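Local coordinates for peptidase M16 inactive domain family protein (Pseudomonas fluorescens, PDB 3GWB), which is of unestablished function but carries an M16 peptidase inactive domain and is only tentatively assigned hydrolase activity, at residues 242-256 with 407-421. Numbering follows the deposited sequence.
Sequences HIEFPSSQTSLMLAQ and HLNVDKMVIVSAGPT
The imidazole of His242 meets Ser417 at its edge: ND1 lies 3.0 Å from Ser417 OG in a nearly straight hydrogen bond (172°). At the same ring's NE2, Glu244 OE1 is also in the ring plane, although NE2 reaches that oxygen from above the carboxylate plane. A ring with nitrogens on two sides suits a place between hydroxyl and acid. The carboxylate of Glu244 in turn grips Thr421 twice, OE1 taking the hydroxyl OG1 at 2.8 Å and OE2 the backbone N through its syn lone pair.

At the far end the Gln256 amide pairs with the backbone of Asn409: OE1 accepts from N at 3.1 Å, while NE2 donates to O at 2.9 Å from above the carbonyl plane. Lys412 N reaches that oxygen from the opposite face. CG between backbone N and carbonyl carbon (chi1 53°), with the chain extended beyond, carries the amide there, NE2 passing Met413 CG at 3.3 Å. Shortened to an alanine, the residue would probably leave Asn409 N and one face of its carbonyl without their amide mate.

Gly419 suits its position because a side chain would run into Thr250 CG2. Strand 414-419 pairs antiparallel with 249-257 through reciprocal backbone bonds at Ser251-Ala418, Met253-Val416 and Ala255-Val414, and parallel with 239-244 through Ile243, an inner strand of the mixed five-stranded sheet in an alpha+beta domain of the kind found in M16 peptidases.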
loop_
_atom_site.group_PDB
_atom_site.type_symbol
_atom_site.label_atom_id
_atom_site.label_comp_id
_atom_site.label_asym_id
_atom_site.label_seq_id
_atom_site.Cartn_x
_atom_site.Cartn_y
_atom_site.Cartn_z
ATOM N N HIS A 242 2.871 -20.094 -22.824
ATOM C CA HIS A 242 2.396 -20.651 -21.570
ATOM C C HIS A 242 3.550 -20.863 -20.613
ATOM O O HIS A 242 4.593 -21.385 -20.995
ATOM C CB HIS A 242 1.693 -21.991 -21.806
ATOM C CG HIS A 242 1.217 -22.650 -20.547
ATOM N ND1 HIS A 242 0.146 -22.176 -19.819
ATOM C CD2 HIS A 242 1.683 -23.728 -19.876
ATOM C CE1 HIS A 242 -0.027 -22.937 -18.749
ATOM N NE2 HIS A 242 0.893 -23.885 -18.762
ATOM N N ILE A 243 3.360 -20.444 -19.367
ATOM C CA ILE A 243 4.380 -20.618 -18.346
ATOM C C ILE A 243 3.847 -21.633 -17.351
ATOM O O ILE A 243 2.878 -21.364 -16.643
ATOM C CB ILE A 243 4.670 -19.306 -17.600
ATOM C CG1 ILE A 243 5.079 -18.220 -18.596
ATOM C CG2 ILE A 243 5.769 -19.539 -16.573
ATOM C CD1 ILE A 243 5.305 -16.866 -17.967
ATOM N N GLU A 244 4.474 -22.805 -17.312
ATOM C CA GLU A 244 4.056 -23.869 -16.408
ATOM C C GLU A 244 4.266 -23.473 -14.953
ATOM O O GLU A 244 5.380 -23.152 -14.542
ATOM C CB GLU A 244 4.839 -25.147 -16.710
ATOM C CG GLU A 244 4.283 -26.396 -16.048
ATOM C CD GLU A 244 2.848 -26.681 -16.455
ATOM O OE1 GLU A 244 2.485 -26.395 -17.615
ATOM O OE2 GLU A 244 2.085 -27.208 -15.620
ATOM N N PHE A 245 3.185 -23.494 -14.183
ATOM C CA PHE A 245 3.224 -23.148 -12.767
ATOM C C PHE A 245 2.196 -24.063 -12.104
ATOM O O PHE A 245 0.989 -23.847 -12.226
ATOM C CB PHE A 245 2.833 -21.680 -12.574
ATOM C CG PHE A 245 3.350 -21.075 -11.302
ATOM C CD1 PHE A 245 4.682 -20.693 -11.191
ATOM C CD2 PHE A 245 2.508 -20.892 -10.211
ATOM C CE1 PHE A 245 5.170 -20.132 -10.011
ATOM C CE2 PHE A 245 2.984 -20.332 -9.026
ATOM C CZ PHE A 245 4.318 -19.954 -8.925
ATOM N N PRO A 246 2.668 -25.104 -11.396
ATOM C CA PRO A 246 1.837 -26.090 -10.701
ATOM C C PRO A 246 0.815 -25.558 -9.700
ATOM O O PRO A 246 0.145 -26.345 -9.033
ATOM C CB PRO A 246 2.869 -27.023 -10.064
ATOM C CG PRO A 246 4.030 -26.125 -9.830
ATOM C CD PRO A 246 4.094 -25.339 -11.110
ATOM N N SER A 247 0.687 -24.234 -9.601
ATOM C CA SER A 247 -0.293 -23.615 -8.691
ATOM C C SER A 247 -1.732 -23.940 -9.156
ATOM O O SER A 247 -1.905 -24.522 -10.218
ATOM C CB SER A 247 -0.050 -22.114 -8.606
ATOM O OG SER A 247 -0.357 -21.512 -9.839
ATOM N N SER A 248 -2.746 -23.534 -8.377
ATOM C CA SER A 248 -4.160 -23.896 -8.600
ATOM C C SER A 248 -5.106 -23.081 -9.471
ATOM O O SER A 248 -6.229 -23.558 -9.859
ATOM C CB SER A 248 -4.836 -24.075 -7.266
ATOM O OG SER A 248 -6.240 -23.922 -7.411
ATOM N N GLN A 249 -4.750 -21.833 -9.742
ATOM C CA GLN A 249 -5.621 -21.000 -10.573
ATOM C C GLN A 249 -4.800 -20.726 -11.816
ATOM O O GLN A 249 -3.619 -21.036 -11.839
ATOM C CB GLN A 249 -5.965 -19.721 -9.842
ATOM C CG GLN A 249 -6.865 -19.965 -8.622
ATOM C CD GLN A 249 -8.274 -19.635 -8.930
ATOM O OE1 GLN A 249 -9.219 -20.298 -8.489
ATOM N NE2 GLN A 249 -8.439 -18.585 -9.702
ATOM N N THR A 250 -5.401 -20.195 -12.863
ATOM C CA THR A 250 -4.604 -19.873 -14.032
ATOM C C THR A 250 -4.731 -18.407 -14.378
ATOM O O THR A 250 -5.829 -17.859 -14.416
ATOM C CB THR A 250 -4.981 -20.709 -15.292
ATOM O OG1 THR A 250 -6.393 -20.636 -15.520
ATOM C CG2 THR A 250 -4.552 -22.154 -15.149
ATOM N N SER A 251 -3.590 -17.773 -14.607
ATOM C CA SER A 251 -3.551 -16.364 -14.952
ATOM C C SER A 251 -3.555 -16.212 -16.463
ATOM O O SER A 251 -2.736 -16.820 -17.152
ATOM C CB SER A 251 -2.297 -15.718 -14.366
ATOM O OG SER A 251 -2.002 -14.501 -15.028
ATOM N N LEU A 252 -4.481 -15.403 -16.968
ATOM C CA LEU A 252 -4.622 -15.165 -18.400
ATOM C C LEU A 252 -4.373 -13.697 -18.731
ATOM O O LEU A 252 -4.957 -12.805 -18.117
ATOM C CB LEU A 252 -6.036 -15.532 -18.859
ATOM C CG LEU A 252 -6.531 -16.970 -18.710
ATOM C CD1 LEU A 252 -8.030 -17.006 -18.986
ATOM C CD2 LEU A 252 -5.774 -17.881 -19.671
HETATM N N MSE A 253 -3.517 -13.450 -19.713
HETATM C CA MSE A 253 -3.219 -12.087 -20.125
HETATM C C MSE A 253 -3.186 -12.001 -21.643
HETATM O O MSE A 253 -2.528 -12.803 -22.305
HETATM C CB MSE A 253 -1.872 -11.640 -19.560
HETATM C CG MSE A 253 -1.776 -11.712 -18.051
HETATM SE SE MSE A 253 -0.283 -10.889 -17.491
HETATM C CE MSE A 253 -0.727 -9.202 -17.749
ATOM N N LEU A 254 -3.914 -11.034 -22.187
ATOM C CA LEU A 254 -3.960 -10.823 -23.627
ATOM C C LEU A 254 -3.553 -9.382 -23.849
ATOM O O LEU A 254 -3.885 -8.513 -23.045
ATOM C CB LEU A 254 -5.370 -11.044 -24.178
ATOM C CG LEU A 254 -6.027 -12.406 -23.952
ATOM C CD1 LEU A 254 -6.520 -12.503 -22.515
ATOM C CD2 LEU A 254 -7.198 -12.571 -24.913
ATOM N N ALA A 255 -2.841 -9.118 -24.938
ATOM C CA ALA A 255 -2.398 -7.764 -25.200
ATOM C C ALA A 255 -1.877 -7.556 -26.608
ATOM O O ALA A 255 -1.621 -8.506 -27.346
ATOM C CB ALA A 255 -1.308 -7.376 -24.193
ATOM N N GLN A 256 -1.733 -6.282 -26.954
ATOM C CA GLN A 256 -1.210 -5.844 -28.235
ATOM C C GLN A 256 -0.888 -4.382 -28.027
ATOM O O GLN A 256 -1.244 -3.814 -26.991
ATOM C CB GLN A 256 -2.239 -6.019 -29.353
ATOM C CG GLN A 256 -3.600 -5.401 -29.105
ATOM C CD GLN A 256 -4.546 -5.647 -30.274
ATOM O OE1 GLN A 256 -4.507 -4.936 -31.285
ATOM N NE2 GLN A 256 -5.378 -6.674 -30.151
ATOM N N HIS A 407 -7.520 1.150 -33.605
ATOM C CA HIS A 407 -6.328 0.911 -32.805
ATOM C C HIS A 407 -6.139 -0.524 -32.329
ATOM O O HIS A 407 -5.064 -0.881 -31.846
ATOM C CB HIS A 407 -6.336 1.861 -31.608
ATOM C CG HIS A 407 -6.254 3.307 -31.994
ATOM N ND1 HIS A 407 -5.097 3.883 -32.465
ATOM C CD2 HIS A 407 -7.198 4.278 -32.022
ATOM C CE1 HIS A 407 -5.328 5.150 -32.770
ATOM N NE2 HIS A 407 -6.598 5.412 -32.510
ATOM N N LEU A 408 -7.171 -1.349 -32.473
ATOM C CA LEU A 408 -7.093 -2.739 -32.037
ATOM C C LEU A 408 -7.565 -3.699 -33.115
ATOM O O LEU A 408 -8.428 -3.364 -33.917
ATOM C CB LEU A 408 -7.941 -2.944 -30.786
ATOM C CG LEU A 408 -7.547 -2.149 -29.545
ATOM C CD1 LEU A 408 -8.591 -2.369 -28.459
ATOM C CD2 LEU A 408 -6.160 -2.582 -29.075
ATOM N N ASN A 409 -7.004 -4.902 -33.112
ATOM C CA ASN A 409 -7.360 -5.922 -34.088
ATOM C C ASN A 409 -7.253 -7.280 -33.416
ATOM O O ASN A 409 -6.266 -7.571 -32.741
ATOM C CB ASN A 409 -6.407 -5.846 -35.284
ATOM C CG ASN A 409 -6.793 -6.789 -36.408
ATOM O OD1 ASN A 409 -6.852 -8.010 -36.227
ATOM N ND2 ASN A 409 -7.054 -6.225 -37.584
ATOM N N VAL A 410 -8.269 -8.114 -33.597
ATOM C CA VAL A 410 -8.272 -9.437 -32.986
ATOM C C VAL A 410 -7.123 -10.334 -33.453
ATOM O O VAL A 410 -6.711 -11.239 -32.728
ATOM C CB VAL A 410 -9.609 -10.173 -33.248
ATOM C CG1 VAL A 410 -10.752 -9.401 -32.612
ATOM C CG2 VAL A 410 -9.837 -10.335 -34.744
ATOM N N ASP A 411 -6.608 -10.076 -34.653
ATOM C CA ASP A 411 -5.517 -10.879 -35.213
ATOM C C ASP A 411 -4.129 -10.493 -34.697
ATOM O O ASP A 411 -3.136 -11.136 -35.043
ATOM C CB ASP A 411 -5.494 -10.764 -36.746
ATOM C CG ASP A 411 -6.758 -11.297 -37.404
ATOM O OD1 ASP A 411 -7.268 -12.345 -36.960
ATOM O OD2 ASP A 411 -7.230 -10.678 -38.382
ATOM N N LYS A 412 -4.053 -9.452 -33.876
ATOM C CA LYS A 412 -2.762 -8.990 -33.377
ATOM C C LYS A 412 -2.476 -9.303 -31.914
ATOM O O LYS A 412 -1.397 -8.980 -31.411
ATOM C CB LYS A 412 -2.631 -7.479 -33.588
ATOM C CG LYS A 412 -2.653 -7.026 -35.038
ATOM C CD LYS A 412 -2.379 -5.536 -35.115
ATOM C CE LYS A 412 -2.216 -5.037 -36.551
ATOM N NZ LYS A 412 -3.468 -5.164 -37.340
HETATM N N MSE A 413 -3.427 -9.935 -31.236
HETATM C CA MSE A 413 -3.257 -10.253 -29.822
HETATM C C MSE A 413 -2.135 -11.227 -29.502
HETATM O O MSE A 413 -1.939 -12.238 -30.186
HETATM C CB MSE A 413 -4.567 -10.782 -29.226
HETATM C CG MSE A 413 -5.550 -9.689 -28.816
HETATM SE SE MSE A 413 -5.055 -8.769 -27.330
HETATM C CE MSE A 413 -6.658 -8.487 -26.573
ATOM N N VAL A 414 -1.390 -10.880 -28.459
ATOM C CA VAL A 414 -0.295 -11.693 -27.954
ATOM C C VAL A 414 -0.853 -12.223 -26.645
ATOM O O VAL A 414 -1.277 -11.448 -25.782
ATOM C CB VAL A 414 0.952 -10.843 -27.666
ATOM C CG1 VAL A 414 2.052 -11.714 -27.071
ATOM C CG2 VAL A 414 1.428 -10.183 -28.945
ATOM N N ILE A 415 -0.870 -13.539 -26.497
ATOM C CA ILE A 415 -1.423 -14.133 -25.298
ATOM C C ILE A 415 -0.405 -14.904 -24.472
ATOM O O ILE A 415 0.416 -15.650 -25.000
ATOM C CB ILE A 415 -2.581 -15.053 -25.670
ATOM C CG1 ILE A 415 -3.578 -14.274 -26.532
ATOM C CG2 ILE A 415 -3.252 -15.591 -24.417
ATOM C CD1 ILE A 415 -4.612 -15.142 -27.196
ATOM N N VAL A 416 -0.469 -14.709 -23.161
ATOM C CA VAL A 416 0.434 -15.386 -22.251
ATOM C C VAL A 416 -0.328 -15.834 -21.018
ATOM O O VAL A 416 -0.955 -15.022 -20.333
ATOM C CB VAL A 416 1.591 -14.463 -21.813
ATOM C CG1 VAL A 416 2.498 -15.196 -20.837
ATOM C CG2 VAL A 416 2.375 -14.001 -23.030
ATOM N N SER A 417 -0.278 -17.131 -20.746
ATOM C CA SER A 417 -0.945 -17.696 -19.586
ATOM C C SER A 417 0.083 -18.352 -18.674
ATOM O O SER A 417 1.116 -18.835 -19.134
ATOM C CB SER A 417 -1.979 -18.735 -20.020
ATOM O OG SER A 417 -1.367 -19.762 -20.777
ATOM N N ALA A 418 -0.199 -18.351 -17.379
ATOM C CA ALA A 418 0.689 -18.965 -16.403
ATOM C C ALA A 418 -0.182 -19.798 -15.486
ATOM O O ALA A 418 -1.080 -19.279 -14.818
ATOM C CB ALA A 418 1.430 -17.897 -15.602
ATOM N N GLY A 419 0.080 -21.097 -15.467
ATOM C CA GLY A 419 -0.689 -21.998 -14.635
ATOM C C GLY A 419 -0.300 -23.427 -14.946
ATOM O O GLY A 419 0.635 -23.656 -15.711
ATOM N N PRO A 420 -0.997 -24.414 -14.372
ATOM C CA PRO A 420 -0.697 -25.827 -14.612
ATOM C C PRO A 420 -1.396 -26.345 -15.861
ATOM O O PRO A 420 -2.410 -25.784 -16.287
ATOM C CB PRO A 420 -1.244 -26.494 -13.364
ATOM C CG PRO A 420 -2.502 -25.708 -13.145
ATOM C CD PRO A 420 -2.042 -24.273 -13.343
ATOM N N THR A 421 -0.861 -27.417 -16.438
ATOM C CA THR A 421 -1.472 -28.021 -17.616
ATOM C C THR A 421 -2.383 -29.121 -17.097
ATOM O O THR A 421 -1.913 -30.174 -16.682
ATOM C CB THR A 421 -0.411 -28.620 -18.557
ATOM O OG1 THR A 421 0.399 -27.560 -19.080
ATOM C CG2 THR A 421 -1.073 -29.352 -19.718
#